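PDB 5D55: HdaB,HdaA (Adhesin), HUS-associated diffuse adherence from Escherichia coli, which forms the minor subunit at the tip of the Hda (AAF/IV) chaperone-usher pilus and probably contributes to bacterial adhesion and biofilm formation. Local coordinates for residues G29-T34 with I104-V109. Numbering follows the deposited sequence.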
ATOM      1  N   GLY B  29      23.212 -12.755 -17.174  1.00 28.12           N
ATOM      2  CA  GLY B  29      22.328 -11.847 -17.892  1.00 27.12           C
ATOM      3  C   GLY B  29      21.293 -12.531 -18.776  1.00 27.37           C
ATOM      4  O   GLY B  29      20.341 -11.887 -19.218  1.00 26.04           O
ATOM      5  N   VAL B  30      21.463 -13.826 -19.042  1.00 27.21           N
ATOM      6  CA  VAL B  30      20.531 -14.547 -19.931  1.00 27.55           C
ATOM      7  C   VAL B  30      19.109 -14.505 -19.356  1.00 24.96           C
ATOM      8  O   VAL B  30      18.897 -14.840 -18.187  1.00 24.53           O
ATOM      9  CB  VAL B  30      20.992 -16.006 -20.202  1.00 29.64           C
ATOM     10  CG1 VAL B  30      19.874 -16.838 -20.815  1.00 30.81           C
ATOM     11  CG2 VAL B  30      22.222 -16.015 -21.104  1.00 30.83           C
ATOM     12  N   LYS B  31      18.148 -14.086 -20.179  1.00 24.32           N
ATOM     13  CA  LYS B  31      16.766 -13.891 -19.727  1.00 23.85           C
ATOM     14  C   LYS B  31      16.011 -15.213 -19.684  1.00 24.04           C
ATOM     15  O   LYS B  31      15.906 -15.914 -20.702  1.00 24.98           O
ATOM     16  CB  LYS B  31      16.040 -12.880 -20.622  1.00 24.89           C
ATOM     17  CG  LYS B  31      16.617 -11.470 -20.570  1.00 27.21           C
ATOM     18  CD  LYS B  31      16.176 -10.659 -21.786  1.00 29.34           C
ATOM     19  CE  LYS B  31      16.464  -9.173 -21.607  1.00 30.69           C
ATOM     20  NZ  LYS B  31      16.017  -8.414 -22.828  1.00 35.45           N
ATOM     21  N   LEU B  32      15.492 -15.546 -18.508  1.00 21.47           N
ATOM     22  CA  LEU B  32      14.769 -16.799 -18.287  1.00 22.41           C
ATOM     23  C   LEU B  32      13.249 -16.598 -18.195  1.00 21.82           C
ATOM     24  O   LEU B  32      12.482 -17.558 -18.358  1.00 21.50           O
ATOM     25  CB  LEU B  32      15.242 -17.481 -17.008  1.00 22.52           C
ATOM     26  CG  LEU B  32      16.726 -17.826 -16.842  1.00 24.53           C
ATOM     27  CD1 LEU B  32      16.945 -18.312 -15.442  1.00 25.81           C
ATOM     28  CD2 LEU B  32      17.184 -18.869 -17.853  1.00 24.64           C
ATOM     29  N   ALA B  33      12.839 -15.362 -17.914  1.00 21.73           N
ATOM     30  CA  ALA B  33      11.420 -14.958 -17.881  1.00 22.77           C
ATOM     31  C   ALA B  33      11.268 -13.451 -18.065  1.00 22.18           C
ATOM     32  O   ALA B  33      12.173 -12.683 -17.729  1.00 21.88           O
ATOM     33  CB  ALA B  33      10.758 -15.398 -16.574  1.00 21.00           C
ATOM     34  N   THR B  34      10.118 -13.035 -18.590  1.00 22.64           N
ATOM     35  CA  THR B  34       9.820 -11.617 -18.830  1.00 22.57           C
ATOM     36  C   THR B  34       8.658 -11.199 -17.955  1.00 23.19           C
ATOM     37  O   THR B  34       7.590 -11.823 -17.978  1.00 22.97           O
ATOM     38  CB  THR B  34       9.443 -11.345 -20.304  1.00 23.95           C
ATOM     39  OG1 THR B  34      10.458 -11.862 -21.167  1.00 25.75           O
ATOM     40  CG2 THR B  34       9.234  -9.827 -20.569  1.00 23.49           C
ATOM     41  N   ILE B 104       8.595  -3.117 -17.595  1.00 23.88           N
ATOM     42  CA  ILE B 104       9.068  -4.467 -17.876  1.00 24.01           C
ATOM     43  C   ILE B 104      10.308  -4.770 -17.029  1.00 24.05           C
ATOM     44  O   ILE B 104      11.160  -3.895 -16.831  1.00 23.74           O
ATOM     45  CB  ILE B 104       9.430  -4.628 -19.383  1.00 25.42           C
ATOM     46  CG1 ILE B 104       8.198  -4.396 -20.267  1.00 26.60           C
ATOM     47  CG2 ILE B 104      10.069  -6.018 -19.677  1.00 23.77           C
ATOM     48  CD1 ILE B 104       7.099  -5.410 -20.097  1.00 28.21           C
ATOM     49  N   PHE B 105      10.395  -6.001 -16.529  1.00 22.18           N
ATOM     50  CA  PHE B 105      11.595  -6.508 -15.881  1.00 21.69           C
ATOM     51  C   PHE B 105      11.840  -7.946 -16.363  1.00 23.09           C
ATOM     52  O   PHE B 105      10.979  -8.525 -17.055  1.00 22.54           O
ATOM     53  CB  PHE B 105      11.461  -6.437 -14.346  1.00 21.08           C
ATOM     54  CG  PHE B 105      10.354  -7.300 -13.781  1.00 22.36           C
ATOM     55  CD1 PHE B 105      10.610  -8.614 -13.373  1.00 21.16           C
ATOM     56  CD2 PHE B 105       9.055  -6.808 -13.682  1.00 21.01           C
ATOM     57  CE1 PHE B 105       9.592  -9.408 -12.863  1.00 22.43           C
ATOM     58  CE2 PHE B 105       8.032  -7.591 -13.170  1.00 21.34           C
ATOM     59  CZ  PHE B 105       8.291  -8.892 -12.765  1.00 22.64           C
ATOM     60  N   TYR B 106      12.996  -8.514 -16.013  1.00 22.34           N
ATOM     61  CA  TYR B 106      13.320  -9.899 -16.369  1.00 22.81           C
ATOM     62  C   TYR B 106      13.847 -10.694 -15.182  1.00 24.40           C
ATOM     63  O   TYR B 106      14.367 -10.122 -14.215  1.00 24.94           O
ATOM     64  CB  TYR B 106      14.336  -9.962 -17.523  1.00 22.02           C
ATOM     65  CG  TYR B 106      13.947  -9.130 -18.728  1.00 22.88           C
ATOM     66  CD1 TYR B 106      13.186  -9.675 -19.756  1.00 22.59           C
ATOM     67  CD2 TYR B 106      14.330  -7.792 -18.825  1.00 22.40           C
ATOM     68  CE1 TYR B 106      12.810  -8.902 -20.858  1.00 24.60           C
ATOM     69  CE2 TYR B 106      13.975  -7.019 -19.907  1.00 23.81           C
ATOM     70  CZ  TYR B 106      13.211  -7.579 -20.927  1.00 25.03           C
ATOM     71  OH  TYR B 106      12.852  -6.813 -22.014  1.00 25.53           O
ATOM     72  N   ILE B 107      13.684 -12.014 -15.245  1.00 22.66           N
ATOM     73  CA  ILE B 107      14.445 -12.904 -14.393  1.00 22.60           C
ATOM     74  C   ILE B 107      15.640 -13.279 -15.250  1.00 23.28           C
ATOM     75  O   ILE B 107      15.480 -13.726 -16.396  1.00 22.85           O
ATOM     76  CB  ILE B 107      13.662 -14.192 -13.996  1.00 23.81           C
ATOM     77  CG1 ILE B 107      12.335 -13.875 -13.284  1.00 24.23           C
ATOM     78  CG2 ILE B 107      14.561 -15.149 -13.182  1.00 22.86           C
ATOM     79  CD1 ILE B 107      12.499 -13.278 -11.879  1.00 25.55           C
ATOM     80  N   GLU B 108      16.838 -13.035 -14.730  1.00 23.46           N
ATOM     81  CA  GLU B 108      18.062 -13.302 -15.486  1.00 23.64           C
ATOM     82  C   GLU B 108      18.988 -14.219 -14.714  1.00 22.84           C
ATOM     83  O   GLU B 108      18.969 -14.232 -13.483  1.00 22.77           O
ATOM     84  CB  GLU B 108      18.792 -12.004 -15.821  1.00 25.50           C
ATOM     85  CG  GLU B 108      17.985 -11.061 -16.723  1.00 29.20           C
ATOM     86  CD  GLU B 108      18.761  -9.824 -17.141  1.00 31.25           C
ATOM     87  OE1 GLU B 108      19.865  -9.583 -16.598  1.00 32.37           O
ATOM     88  OE2 GLU B 108      18.264  -9.093 -18.022  1.00 32.99           O
ATOM     89  N   VAL B 109      19.821 -14.954 -15.446  1.00 22.51           N
ATOM     90  CA  VAL B 109      20.847 -15.782 -14.843  1.00 22.95           C
ATOM     91  C   VAL B 109      21.853 -14.858 -14.149  1.00 23.97           C
ATOM     92  O   VAL B 109      22.363 -13.912 -14.751  1.00 23.96           O
ATOM     93  CB  VAL B 109      21.559 -16.640 -15.913  1.00 23.55           C
ATOM     94  CG1 VAL B 109      22.662 -17.452 -15.284  1.00 23.91           C
ATOM     95  CG2 VAL B 109      20.542 -17.561 -16.607  1.00 22.34           C
TER
HETATM   96  O   HOH W   1      20.290  -9.575 -20.371  1.00 28.42           O
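Lys31 lies across one face of the Tyr106 ring, and its chain can be followed atom by atom. The residue is paired with Glu108, its non-hydrogen-bonded partner across the strands, but CB itself sits back and the first close approach comes at CG. CG, anti to the carbonyl carbon (chi1 -64°), touches both Glu108 OE2 and the CB-CG end of Tyr106. CD then moves over the ring rim, 3.7 Å from Tyr106 CD1. Lys31 CE sits above the ring centre, 3.5 Å from the centroid of the Tyr106 ring, as a CH-pi contact. NZ overshoots towards the phenol end, 3.5 Å from Tyr106 CZ, still over the face as a cation-pi contact 26° off the ring normal. Thr34 runs alongside the same tyrosine and brings its CG2 to 3.7 Å from Tyr106 CE1. Behind these side chains, strands 31-38 and 102-109 pair antiparallel as neighbours inside the HdaB part of the fusion, in an antiparallel sheet of its AfaD-type adhesin domain. A classic beta bulge interrupts the pairing: Leu32 and Ala33 both face Ile107, whose O takes a firm bond from Leu32 N (2.8 Å) and a weak one from Ala33 N. Leu32 takes up the extra position with a psi of -20°, and the register shifts by one residue. On the buried face, Ala33 CB packs on Ile107 CG1, and both reach Phe122 of strand 118-132. Val109 CG2 fits against Leu32 CD2 and Val30 CB. Before the strand begins, Gly29 N donates to Val109 O almost straight (2.8 Å). Gly29 O lies 3.3 Å from Glu108 CD and accepts from a water that also reaches, weakly, Glu108 OE2, while OE1 of that carboxylate makes a long, weak ion pair with Arg77.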